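Local coordinates for protein pectinesterase A (Erwinia chrysanthemi, PDB 2NTP) that hydrolyses the methyl esters of pectin's galacturonosyl chain, releasing methanol in the first step of plant-tissue maceration and soft rot, at residues Lys19-Ala24 with Ile37-Gly42; Ala26-Pro29 with Pro34-Ile37; Thr265-Thr270 with Tyr277-Met282; Ser171-Phe176 with Lys237-Gly242. One frame throughout, in Å; residues are numbered along the deposited sequence.

Contact 1 (Lys19-Ala24 with Ile37-Gly42)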
loop_
_atom_site.group_PDB
_atom_site.type_symbol
_atom_site.label_atom_id
_atom_site.label_comp_id
_atom_site.label_asym_id
_atom_site.label_seq_id
_atom_site.Cartn_x
_atom_site.Cartn_y
_atom_site.Cartn_z
ATOM N N LYS A 19 -1.457 -27.626 2.434
ATOM C CA LYS A 19 -2.438 -27.085 3.376
ATOM C C LYS A 19 -2.238 -25.590 3.618
ATOM O O LYS A 19 -3.208 -24.856 3.826
ATOM C CB LYS A 19 -2.391 -27.842 4.705
ATOM C CG LYS A 19 -2.925 -29.268 4.633
ATOM C CD LYS A 19 -2.932 -29.946 6.002
ATOM C CE LYS A 19 -4.061 -29.426 6.892
ATOM N NZ LYS A 19 -4.108 -30.133 8.208
ATOM N N THR A 20 -0.982 -25.151 3.602
ATOM C CA THR A 20 -0.650 -23.737 3.814
ATOM C C THR A 20 0.155 -23.160 2.651
ATOM O O THR A 20 0.905 -23.877 1.985
ATOM C CB THR A 20 0.140 -23.494 5.131
ATOM O OG1 THR A 20 1.512 -23.874 4.960
ATOM C CG2 THR A 20 -0.476 -24.250 6.316
ATOM N N ILE A 21 0.001 -21.855 2.429
ATOM C CA ILE A 21 0.739 -21.140 1.384
ATOM C C ILE A 21 2.237 -21.102 1.696
ATOM O O ILE A 21 3.065 -21.270 0.802
ATOM C CB ILE A 21 0.193 -19.699 1.179
ATOM C CG1 ILE A 21 -1.312 -19.732 0.892
ATOM C CG2 ILE A 21 0.924 -18.993 0.035
ATOM C CD1 ILE A 21 -2.008 -18.387 1.116
ATOM N N ALA A 22 2.574 -20.889 2.964
ATOM C CA ALA A 22 3.967 -20.906 3.416
ATOM C C ALA A 22 4.691 -22.206 3.052
ATOM O O ALA A 22 5.844 -22.171 2.621
ATOM C CB ALA A 22 4.045 -20.660 4.914
ATOM N N ASP A 23 4.007 -23.338 3.232
ATOM C CA ASP A 23 4.570 -24.645 2.885
ATOM C C ASP A 23 4.800 -24.786 1.380
ATOM O O ASP A 23 5.844 -25.294 0.962
ATOM C CB ASP A 23 3.691 -25.786 3.407
ATOM C CG ASP A 23 3.744 -25.926 4.923
ATOM O OD1 ASP A 23 4.663 -25.366 5.560
ATOM O OD2 ASP A 23 2.861 -26.606 5.483
ATOM N N ALA A 24 3.834 -24.330 0.581
ATOM C CA ALA A 24 3.948 -24.371 -0.884
ATOM C C ALA A 24 5.114 -23.517 -1.384
ATOM O O ALA A 24 5.874 -23.940 -2.259
ATOM C CB ALA A 24 2.640 -23.941 -1.541
ATOM N N ILE A 37 2.203 -20.866 -7.956
ATOM C CA ILE A 37 1.359 -21.533 -6.969
ATOM C C ILE A 37 -0.104 -21.125 -7.131
ATOM O O ILE A 37 -0.435 -19.933 -7.108
ATOM C CB ILE A 37 1.837 -21.230 -5.525
ATOM C CG1 ILE A 37 3.305 -21.632 -5.359
ATOM C CG2 ILE A 37 0.943 -21.943 -4.495
ATOM C CD1 ILE A 37 3.979 -21.079 -4.104
ATOM N N LEU A 38 -0.973 -22.118 -7.308
ATOM C CA LEU A 38 -2.407 -21.877 -7.326
ATOM C C LEU A 38 -2.921 -21.979 -5.901
ATOM O O LEU A 38 -2.615 -22.940 -5.188
ATOM C CB LEU A 38 -3.141 -22.872 -8.235
ATOM C CG LEU A 38 -4.675 -22.788 -8.300
ATOM C CD1 LEU A 38 -5.167 -21.492 -8.951
ATOM C CD2 LEU A 38 -5.253 -24.005 -9.032
ATOM N N ILE A 39 -3.679 -20.971 -5.484
ATOM C CA ILE A 39 -4.291 -20.962 -4.160
ATOM C C ILE A 39 -5.812 -21.040 -4.308
ATOM O O ILE A 39 -6.450 -20.084 -4.746
ATOM C CB ILE A 39 -3.881 -19.696 -3.355
ATOM C CG1 ILE A 39 -2.354 -19.590 -3.249
ATOM C CG2 ILE A 39 -4.519 -19.710 -1.969
ATOM C CD1 ILE A 39 -1.846 -18.211 -2.801
ATOM N N LYS A 40 -6.390 -22.188 -3.955
ATOM C CA LYS A 40 -7.845 -22.364 -4.028
ATOM C C LYS A 40 -8.559 -21.525 -2.969
ATOM O O LYS A 40 -7.955 -21.169 -1.949
ATOM C CB LYS A 40 -8.223 -23.847 -3.883
ATOM C CG LYS A 40 -7.720 -24.740 -5.010
ATOM C CD LYS A 40 -8.581 -24.600 -6.264
ATOM C CE LYS A 40 -8.367 -25.760 -7.228
ATOM N NZ LYS A 40 -8.991 -27.021 -6.728
ATOM N N ASN A 41 -9.831 -21.213 -3.222
ATOM C CA ASN A 41 -10.654 -20.393 -2.328
ATOM C C ASN A 41 -10.566 -20.821 -0.868
ATOM O O ASN A 41 -10.582 -22.018 -0.554
ATOM C CB ASN A 41 -12.121 -20.385 -2.775
ATOM C CG ASN A 41 -12.357 -19.539 -4.017
ATOM O OD1 ASN A 41 -11.638 -18.575 -4.276
ATOM N ND2 ASN A 41 -13.376 -19.896 -4.788
ATOM N N GLY A 42 -10.463 -19.834 0.008
ATOM C CA GLY A 42 -10.349 -20.065 1.442
ATOM C C GLY A 42 -9.663 -18.882 2.090
ATOM O O GLY A 42 -9.061 -18.058 1.401
#
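Ile21, in the first turn of helix 21-26, meets Ile39 at the end of strand 35-39 through their delta methyls, Ile21 CD1 lying 3.9 Å from Ile39 CD1. The two side chains cross at about a right angle, and the Ile39 methyl also rests near CG1 and CG2 of Ile21. A turn further on, Ala24 CB points at the strand and stops 3.9 Å from Ile37 CG2, while Ile37 CD1 reaches past it to the backbone, 3.8 Å from Ala24 C. Ile37 CG1 lies beside the backbone N (chi1 -56°), leaving CG2 anti to it and giving Ala24 both branches to lean on.

Behind this first shell the helix start is pinned by polar groups. Thr20 is the N-cap: Thr20 OG1 accepts from Asp23 N at 3.1 Å. Glu46 accepts from the amides of Ile21 and Ala22. Val8 of strand 6-8 touches Ile21, Ala24 and Ile37, placing the contact in the beta-alpha-beta unit of strand 6-8, helix 21-26 and strand 35-39. The four touching residues are buried and meet mainly through methyl and methylene groups, so dispersion and the hydrophobic effect hold helix to strand; the polar bonds described here serve the helix start instead.

Contact 2 (Ala26-Pro29 with Pro34-Ile37)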
loop_
_atom_site.group_PDB
_atom_site.type_symbol
_atom_site.label_atom_id
_atom_site.label_comp_id
_atom_site.label_asym_id
_atom_site.label_seq_id
_atom_site.Cartn_x
_atom_site.Cartn_y
_atom_site.Cartn_z
ATOM N N ALA A 26 7.792 -22.579 0.422
ATOM C CA ALA A 26 9.013 -23.217 0.902
ATOM C C ALA A 26 9.424 -24.413 0.040
ATOM O O ALA A 26 10.617 -24.667 -0.135
ATOM C CB ALA A 26 8.846 -23.628 2.354
ATOM N N SER A 27 8.431 -25.121 -0.504
ATOM C CA SER A 27 8.647 -26.303 -1.351
ATOM C C SER A 27 9.426 -26.017 -2.641
ATOM O O SER A 27 9.985 -26.937 -3.243
ATOM C CB SER A 27 7.306 -26.954 -1.699
ATOM O OG SER A 27 6.707 -26.333 -2.825
ATOM N N ALA A 28 9.453 -24.749 -3.057
ATOM C CA ALA A 28 10.095 -24.345 -4.312
ATOM C C ALA A 28 11.595 -24.617 -4.299
ATOM O O ALA A 28 12.266 -24.305 -3.309
ATOM C CB ALA A 28 9.835 -22.870 -4.587
ATOM N N PRO A 29 12.131 -25.187 -5.400
ATOM C CA PRO A 29 13.573 -25.416 -5.458
ATOM C C PRO A 29 14.337 -24.097 -5.365
ATOM O O PRO A 29 13.853 -23.064 -5.848
ATOM C CB PRO A 29 13.778 -26.063 -6.834
ATOM C CG PRO A 29 12.574 -25.687 -7.633
ATOM C CD PRO A 29 11.453 -25.627 -6.636
ATOM N N PRO A 34 10.940 -19.772 -12.811
ATOM C CA PRO A 34 9.583 -19.426 -12.368
ATOM C C PRO A 34 8.937 -20.521 -11.515
ATOM O O PRO A 34 9.062 -21.710 -11.825
ATOM C CB PRO A 34 8.811 -19.234 -13.681
ATOM C CG PRO A 34 9.635 -19.894 -14.727
ATOM C CD PRO A 34 11.053 -19.777 -14.281
ATOM N N PHE A 35 8.285 -20.111 -10.431
ATOM C CA PHE A 35 7.536 -21.032 -9.581
ATOM C C PHE A 35 6.150 -20.450 -9.352
ATOM O O PHE A 35 6.018 -19.356 -8.796
ATOM C CB PHE A 35 8.262 -21.252 -8.251
ATOM C CG PHE A 35 7.780 -22.456 -7.485
ATOM C CD1 PHE A 35 8.269 -23.726 -7.785
ATOM C CD2 PHE A 35 6.840 -22.324 -6.464
ATOM C CE1 PHE A 35 7.832 -24.847 -7.084
ATOM C CE2 PHE A 35 6.395 -23.444 -5.757
ATOM C CZ PHE A 35 6.893 -24.707 -6.072
ATOM N N VAL A 36 5.132 -21.182 -9.794
ATOM C CA VAL A 36 3.752 -20.695 -9.810
ATOM C C VAL A 36 2.872 -21.538 -8.892
ATOM O O VAL A 36 2.799 -22.763 -9.033
ATOM C CB VAL A 36 3.169 -20.693 -11.244
ATOM C CG1 VAL A 36 1.829 -19.966 -11.294
ATOM C CG2 VAL A 36 4.166 -20.069 -12.226
ATOM N N ILE A 37 2.203 -20.866 -7.956
ATOM C CA ILE A 37 1.359 -21.533 -6.969
ATOM C C ILE A 37 -0.104 -21.125 -7.131
ATOM O O ILE A 37 -0.435 -19.933 -7.108
ATOM C CB ILE A 37 1.837 -21.230 -5.525
ATOM C CG1 ILE A 37 3.305 -21.632 -5.359
ATOM C CG2 ILE A 37 0.943 -21.943 -4.495
ATOM C CD1 ILE A 37 3.979 -21.079 -4.104
#
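Phe35, the first residue of strand 35-39, receives Ala28 on one ring face in a nearly ideal CH-pi contact. Ala28 CB sits 3.4 Å from the centroid of the Phe35 ring and only 5° off its normal, so the methyl is centred over the pi cloud instead of favouring one ring carbon. The ring gets there because CG is anti to the backbone N (chi1 -164°), which sends it from the strand toward the segment Ala26-Pro29.

Apolar contacts extend this seat. Pro29 CD approaches obliquely, 3.7 Å from Phe35 CE1, and the Ala28 backbone follows the ring, with Ala28 CA 3.6 Å from that same Phe35 CE1. Leu55 and Ala6, from the strands flanking 35-39, also touch Phe35. Within the strand, Ile37 CD1 lies at the edge of the ring, in its plane.

The polar element is slight. Ser27 OG comes obliquely within 3.6 Å of Phe35 CZ, but its hydrogen-bonding partner is Ala24 O, one turn back in helix 21-26. Pro29 O accepts from Arg52 NE, a further tie for the same loop. The loop leaving the helix is thus joined to the strand it leads into by one aromatic side chain: the attraction is dispersion with a CH-pi component, while the serine hydroxyl satisfies a helix-end carbonyl.

Contact 3 (Thr265-Thr270 with Tyr277-Met282)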
loop_
_atom_site.group_PDB
_atom_site.type_symbol
_atom_site.label_atom_id
_atom_site.label_comp_id
_atom_site.label_asym_id
_atom_site.label_seq_id
_atom_site.Cartn_x
_atom_site.Cartn_y
_atom_site.Cartn_z
ATOM N N THR A 265 3.245 12.208 -5.589
ATOM C CA THR A 265 2.001 11.518 -5.918
ATOM C C THR A 265 1.381 12.251 -7.091
ATOM O O THR A 265 1.143 13.464 -7.017
ATOM C CB THR A 265 0.992 11.502 -4.750
ATOM O OG1 THR A 265 1.560 10.811 -3.635
ATOM C CG2 THR A 265 -0.288 10.791 -5.164
ATOM N N VAL A 266 1.141 11.514 -8.174
ATOM C CA VAL A 266 0.497 12.076 -9.360
ATOM C C VAL A 266 -0.745 11.260 -9.706
ATOM O O VAL A 266 -0.677 10.029 -9.813
ATOM C CB VAL A 266 1.460 12.131 -10.569
ATOM C CG1 VAL A 266 0.766 12.762 -11.770
ATOM C CG2 VAL A 266 2.721 12.920 -10.215
ATOM N N PHE A 267 -1.873 11.957 -9.849
ATOM C CA PHE A 267 -3.131 11.357 -10.292
ATOM C C PHE A 267 -3.389 11.768 -11.731
ATOM O O PHE A 267 -3.382 12.958 -12.045
ATOM C CB PHE A 267 -4.306 11.828 -9.431
ATOM C CG PHE A 267 -4.298 11.283 -8.033
ATOM C CD1 PHE A 267 -3.651 11.969 -7.006
ATOM C CD2 PHE A 267 -4.952 10.086 -7.730
ATOM C CE1 PHE A 267 -3.643 11.467 -5.708
ATOM C CE2 PHE A 267 -4.948 9.578 -6.433
ATOM C CZ PHE A 267 -4.292 10.272 -5.421
ATOM N N LEU A 268 -3.629 10.785 -12.597
ATOM C CA LEU A 268 -4.010 11.067 -13.982
ATOM C C LEU A 268 -5.303 10.361 -14.363
ATOM O O LEU A 268 -5.459 9.167 -14.101
ATOM C CB LEU A 268 -2.898 10.682 -14.961
ATOM C CG LEU A 268 -1.509 11.285 -14.734
ATOM C CD1 LEU A 268 -0.614 10.253 -14.059
ATOM C CD2 LEU A 268 -0.905 11.739 -16.052
ATOM N N ASN A 269 -6.223 11.108 -14.976
ATOM C CA ASN A 269 -7.489 10.554 -15.480
ATOM C C ASN A 269 -8.219 9.700 -14.436
ATOM O O ASN A 269 -8.691 8.591 -14.727
ATOM C CB ASN A 269 -7.236 9.749 -16.765
ATOM C CG ASN A 269 -6.597 10.590 -17.866
ATOM O OD1 ASN A 269 -5.462 10.334 -18.285
ATOM N ND2 ASN A 269 -7.323 11.600 -18.333
ATOM N N THR A 270 -8.317 10.233 -13.223
ATOM C CA THR A 270 -8.858 9.492 -12.090
ATOM C C THR A 270 -10.107 10.171 -11.524
ATOM O O THR A 270 -10.135 11.388 -11.359
ATOM C CB THR A 270 -7.756 9.282 -11.018
ATOM O OG1 THR A 270 -6.824 8.315 -11.510
ATOM C CG2 THR A 270 -8.328 8.783 -9.693
ATOM N N TYR A 277 -10.649 16.622 -0.262
ATOM C CA TYR A 277 -10.519 18.081 -0.117
ATOM C C TYR A 277 -9.301 18.670 -0.835
ATOM O O TYR A 277 -9.243 19.885 -1.071
ATOM C CB TYR A 277 -10.539 18.511 1.361
ATOM C CG TYR A 277 -9.423 17.940 2.214
ATOM C CD1 TYR A 277 -8.123 18.453 2.149
ATOM C CD2 TYR A 277 -9.673 16.898 3.103
ATOM C CE1 TYR A 277 -7.098 17.920 2.938
ATOM C CE2 TYR A 277 -8.654 16.362 3.899
ATOM C CZ TYR A 277 -7.377 16.878 3.809
ATOM O OH TYR A 277 -6.378 16.347 4.592
ATOM N N GLY A 278 -8.334 17.817 -1.176
ATOM C CA GLY A 278 -7.072 18.261 -1.776
ATOM C C GLY A 278 -5.878 17.629 -1.089
ATOM O O GLY A 278 -5.959 16.496 -0.617
ATOM N N TRP A 279 -4.768 18.360 -1.039
ATOM C CA TRP A 279 -3.531 17.863 -0.441
ATOM C C TRP A 279 -3.380 18.376 0.993
ATOM O O TRP A 279 -4.137 19.246 1.430
ATOM C CB TRP A 279 -2.328 18.305 -1.283
ATOM C CG TRP A 279 -2.394 17.896 -2.731
ATOM C CD1 TRP A 279 -2.778 18.677 -3.788
ATOM C CD2 TRP A 279 -2.063 16.613 -3.281
ATOM N NE1 TRP A 279 -2.705 17.959 -4.959
ATOM C CE2 TRP A 279 -2.272 16.690 -4.678
ATOM C CE3 TRP A 279 -1.608 15.406 -2.730
ATOM C CZ2 TRP A 279 -2.041 15.604 -5.535
ATOM C CZ3 TRP A 279 -1.374 14.329 -3.576
ATOM C CH2 TRP A 279 -1.593 14.433 -4.968
ATOM N N ASP A 280 -2.400 17.849 1.727
ATOM C CA ASP A 280 -2.181 18.297 3.104
ATOM C C ASP A 280 -0.705 18.288 3.490
ATOM O O ASP A 280 0.141 17.773 2.752
ATOM C CB ASP A 280 -2.993 17.444 4.091
ATOM C CG ASP A 280 -3.570 18.261 5.249
ATOM O OD1 ASP A 280 -2.920 19.227 5.710
ATOM O OD2 ASP A 280 -4.680 17.926 5.706
ATOM N N LYS A 281 -0.417 18.877 4.652
ATOM C CA LYS A 281 0.921 18.882 5.238
ATOM C C LYS A 281 1.107 17.699 6.190
ATOM O O LYS A 281 0.149 17.005 6.537
ATOM C CB LYS A 281 1.175 20.208 5.977
ATOM C CG LYS A 281 0.216 20.483 7.134
ATOM C CD LYS A 281 0.422 21.876 7.723
ATOM C CE LYS A 281 -0.462 22.073 8.945
ATOM N NZ LYS A 281 -0.563 23.507 9.341
ATOM N N MET A 282 2.352 17.478 6.605
ATOM C CA MET A 282 2.677 16.424 7.554
ATOM C C MET A 282 3.867 16.847 8.397
ATOM O O MET A 282 4.767 17.530 7.905
ATOM C CB MET A 282 2.993 15.120 6.819
ATOM C CG MET A 282 3.075 13.893 7.720
ATOM S SD MET A 282 3.394 12.393 6.783
ATOM C CE MET A 282 3.354 11.171 8.089
#
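Trp279 drives the benzo end of its indole against Thr265 and Phe267, two residues on one side of strand 264-268. The setting is the right-handed parallel beta-helix of the pectinesterase family, in which strand 264-268 lies in the long parallel sheet and Trp279 follows strand 276-278 of another sheet. Although the backbones stay far apart, with Thr265 CA and Trp279 CA 10.0 Å from each other, the long indole spans the interval. Trp279 CG stands anti to the carbonyl carbon (chi1 -56°), and from there the ring reaches the strand with its six-membered half.

Carbon CH2 does most of the touching. Trp279 CH2 lies 3.7 Å from Phe267 CE1, at the edge of the Phe267 ring and near that ring's plane. It is Thr265 O that comes closest, approaching the indole obliquely at 3.6 Å from Trp279 CH2. The planes of the Phe267 ring and the six-membered ring of Trp279 are inclined at 48°, with their centroids 5.9 Å apart, an oblique pairing as the side chains slide past each other in opposite directions. Thr265 adds an aliphatic surface: Thr265 CB is 3.9 Å from Trp279 CZ3, and its CG2 meets the indole edge in plane. Thr265 OG1 is hydrogen-bonded to Thr208 OG1 of strand 205-210, so the threonine gives its carbon side to the tryptophan.

Phe301, of the neighbouring strand 300-304, stacks on Trp279. Beyond the indole the chain runs on to Met282 in the glycan pocket. Asp280 uses both carboxylate oxygens here: Asp280 OD2 accepts from Tyr277 OH at 2.6 Å and Asp280 OD1 from Lys281 N at 2.7 Å, each through its anti lone pair.

Contact 4 (Ser171-Phe176 with Lys237-Gly242). With ADA (alpha-D-galactopyranuronic acid), chain C.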
loop_
_atom_site.group_PDB
_atom_site.type_symbol
_atom_site.label_atom_id
_atom_site.label_comp_id
_atom_site.label_asym_id
_atom_site.label_seq_id
_atom_site.Cartn_x
_atom_site.Cartn_y
_atom_site.Cartn_z
ATOM N N SER A 171 -8.002 -0.449 0.187
ATOM C CA SER A 171 -8.788 0.282 1.172
ATOM C C SER A 171 -7.927 0.703 2.349
ATOM O O SER A 171 -6.924 0.053 2.664
ATOM C CB SER A 171 -9.962 -0.568 1.672
ATOM O OG SER A 171 -9.524 -1.593 2.538
ATOM N N GLY A 172 -8.335 1.788 3.002
ATOM C CA GLY A 172 -7.633 2.268 4.184
ATOM C C GLY A 172 -8.077 3.638 4.650
ATOM O O GLY A 172 -9.053 4.208 4.148
ATOM N N THR A 173 -7.334 4.169 5.613
ATOM C CA THR A 173 -7.650 5.457 6.220
ATOM C C THR A 173 -6.451 6.405 6.121
ATOM O O THR A 173 -6.369 7.225 5.196
ATOM C CB THR A 173 -8.083 5.270 7.689
ATOM O OG1 THR A 173 -7.111 4.466 8.365
ATOM C CG2 THR A 173 -9.438 4.561 7.765
ATOM N N VAL A 174 -5.509 6.264 7.048
ATOM C CA VAL A 174 -4.360 7.168 7.128
ATOM C C VAL A 174 -3.163 6.604 6.371
ATOM O O VAL A 174 -2.670 5.523 6.699
ATOM C CB VAL A 174 -3.967 7.436 8.609
ATOM C CG1 VAL A 174 -2.590 8.112 8.710
ATOM C CG2 VAL A 174 -5.039 8.272 9.308
ATOM N N ASP A 175 -2.704 7.347 5.359
ATOM C CA ASP A 175 -1.478 7.019 4.629
ATOM C C ASP A 175 -1.525 5.599 4.068
ATOM O O ASP A 175 -0.564 4.838 4.220
ATOM C CB ASP A 175 -0.238 7.195 5.536
ATOM C CG ASP A 175 -0.083 8.618 6.074
ATOM O OD1 ASP A 175 -0.834 9.513 5.655
ATOM O OD2 ASP A 175 0.808 8.843 6.928
ATOM N N PHE A 176 -2.643 5.227 3.437
ATOM C CA PHE A 176 -2.836 3.811 3.105
ATOM C C PHE A 176 -2.062 3.311 1.882
ATOM O O PHE A 176 -2.008 2.107 1.629
ATOM C CB PHE A 176 -4.304 3.333 3.196
ATOM C CG PHE A 176 -5.241 3.875 2.136
ATOM C CD1 PHE A 176 -5.352 3.252 0.891
ATOM C CD2 PHE A 176 -6.085 4.953 2.421
ATOM C CE1 PHE A 176 -6.259 3.718 -0.078
ATOM C CE2 PHE A 176 -7.005 5.424 1.466
ATOM C CZ PHE A 176 -7.086 4.810 0.214
ATOM N N LYS A 237 -15.132 16.248 2.050
ATOM C CA LYS A 237 -13.901 16.968 2.418
ATOM C C LYS A 237 -13.232 16.432 3.690
ATOM O O LYS A 237 -12.775 17.204 4.540
ATOM C CB LYS A 237 -14.168 18.478 2.510
ATOM C CG LYS A 237 -14.635 19.073 1.193
ATOM C CD LYS A 237 -14.701 20.591 1.240
ATOM C CE LYS A 237 -15.264 21.148 -0.062
ATOM N NZ LYS A 237 -14.405 20.858 -1.251
ATOM N N SER A 238 -13.176 15.105 3.797
ATOM C CA SER A 238 -12.608 14.417 4.967
ATOM C C SER A 238 -11.272 13.737 4.671
ATOM O O SER A 238 -10.560 13.345 5.598
ATOM C CB SER A 238 -13.598 13.379 5.517
ATOM O OG SER A 238 -13.916 12.411 4.534
ATOM N N TYR A 239 -10.940 13.601 3.387
ATOM C CA TYR A 239 -9.734 12.879 2.955
ATOM C C TYR A 239 -8.778 13.702 2.099
ATOM O O TYR A 239 -9.195 14.386 1.163
ATOM C CB TYR A 239 -10.120 11.605 2.200
ATOM C CG TYR A 239 -10.232 10.397 3.094
ATOM C CD1 TYR A 239 -11.400 10.143 3.820
ATOM C CD2 TYR A 239 -9.163 9.513 3.230
ATOM C CE1 TYR A 239 -11.499 9.033 4.648
ATOM C CE2 TYR A 239 -9.252 8.407 4.056
ATOM C CZ TYR A 239 -10.418 8.172 4.766
ATOM O OH TYR A 239 -10.495 7.074 5.583
ATOM N N GLY A 240 -7.493 13.629 2.425
ATOM C CA GLY A 240 -6.467 14.237 1.590
ATOM C C GLY A 240 -5.974 13.265 0.536
ATOM O O GLY A 240 -5.932 12.050 0.762
ATOM N N LEU A 241 -5.595 13.805 -0.620
ATOM C CA LEU A 241 -4.986 13.001 -1.681
ATOM C C LEU A 241 -3.602 12.511 -1.282
ATOM O O LEU A 241 -3.168 11.439 -1.704
ATOM C CB LEU A 241 -4.888 13.804 -2.978
ATOM C CG LEU A 241 -6.197 14.143 -3.697
ATOM C CD1 LEU A 241 -5.923 15.106 -4.834
ATOM C CD2 LEU A 241 -6.887 12.878 -4.200
ATOM N N GLY A 242 -2.921 13.297 -0.457
ATOM C CA GLY A 242 -1.576 12.955 -0.027
ATOM C C GLY A 242 -1.039 13.966 0.964
ATOM O O GLY A 242 -1.504 15.104 1.014
HETATM C C1 ADA C . 1.750 8.304 12.545
HETATM C C2 ADA C . 3.196 8.762 12.714
HETATM C C3 ADA C . 3.734 9.286 11.380
HETATM C C4 ADA C . 3.532 8.239 10.282
HETATM C C5 ADA C . 2.046 7.884 10.195
HETATM C C6 ADA C . 1.729 6.852 9.144
HETATM O O2 ADA C . 3.251 9.779 13.721
HETATM O O3 ADA C . 5.122 9.626 11.515
HETATM O O4 ADA C . 4.261 7.052 10.618
HETATM O O5 ADA C . 1.635 7.367 11.470
HETATM O O6B ADA C . 2.219 6.935 7.989
HETATM O O6A ADA C . 0.953 5.935 9.481
#
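Gly172, the last residue of strand 169-172, brings its carbonyl O within 3.5 Å of Tyr239 OH, in an oblique approach to the phenol ring. Next, Thr173 supplies most of the contact. Thr173 O lies at the edge of the Tyr239 ring, near the ring plane and 3.3 Å from Tyr239 CE2, while Thr173 CG2 rests 3.5 Å from Tyr239 OH. That methyl is placed by a first torsion that leaves CG2 beside the backbone N and OG1 between N and the carbonyl carbon (chi1 51°). The phenol hydroxyl itself is hydrogen-bonded to Arg193 O.

Past Val174, which lines the glycan pocket, the chain turns a corner at Asp175, the catalytic nucleophile. Asp175 OD2 lies 2.6 Å from O6B of the galacturonate carboxyl group, and Asp175 OD1 forms a salt bridge with Arg243. Phe176 folds back so that its ring face covers the backbone of the strand end, with Gly172 N 3.7 Å above the Phe176 ring plane. Tyr239 thus packs against the turn that carries the nucleophile. Its strand, 239-242, runs between strands 205-210 and 276-278 in a parallel sheet; Leu207 from the first and Ile276 from the second both touch the Tyr239 side chain.

Overall arrangement
Contacts 1 and 2 sit together toward one end of the beta-helix, sharing Ile37 and strand 35-39: contact 1 is buried and wholly aliphatic in its side chains, whereas contact 2 is partly exposed and turns on a single aromatic ring. Contacts 3 and 4, both buried, lie across the chain's centre, about 37 and 32 Å from contact 1 between centres. They adjoin through the neighbouring strands 239-242 and 276-278, where Gly278 O and Leu241 N, 2.7 Å apart, probably form a hydrogen bond. Contacts 1, 2 and 3 all reach the ten-strand sheet. Only contact 4 contains a catalytic residue; there a single tyrosine meets backbone carbonyls, one of them at its ring edge, while contact 3 pairs aromatic rings.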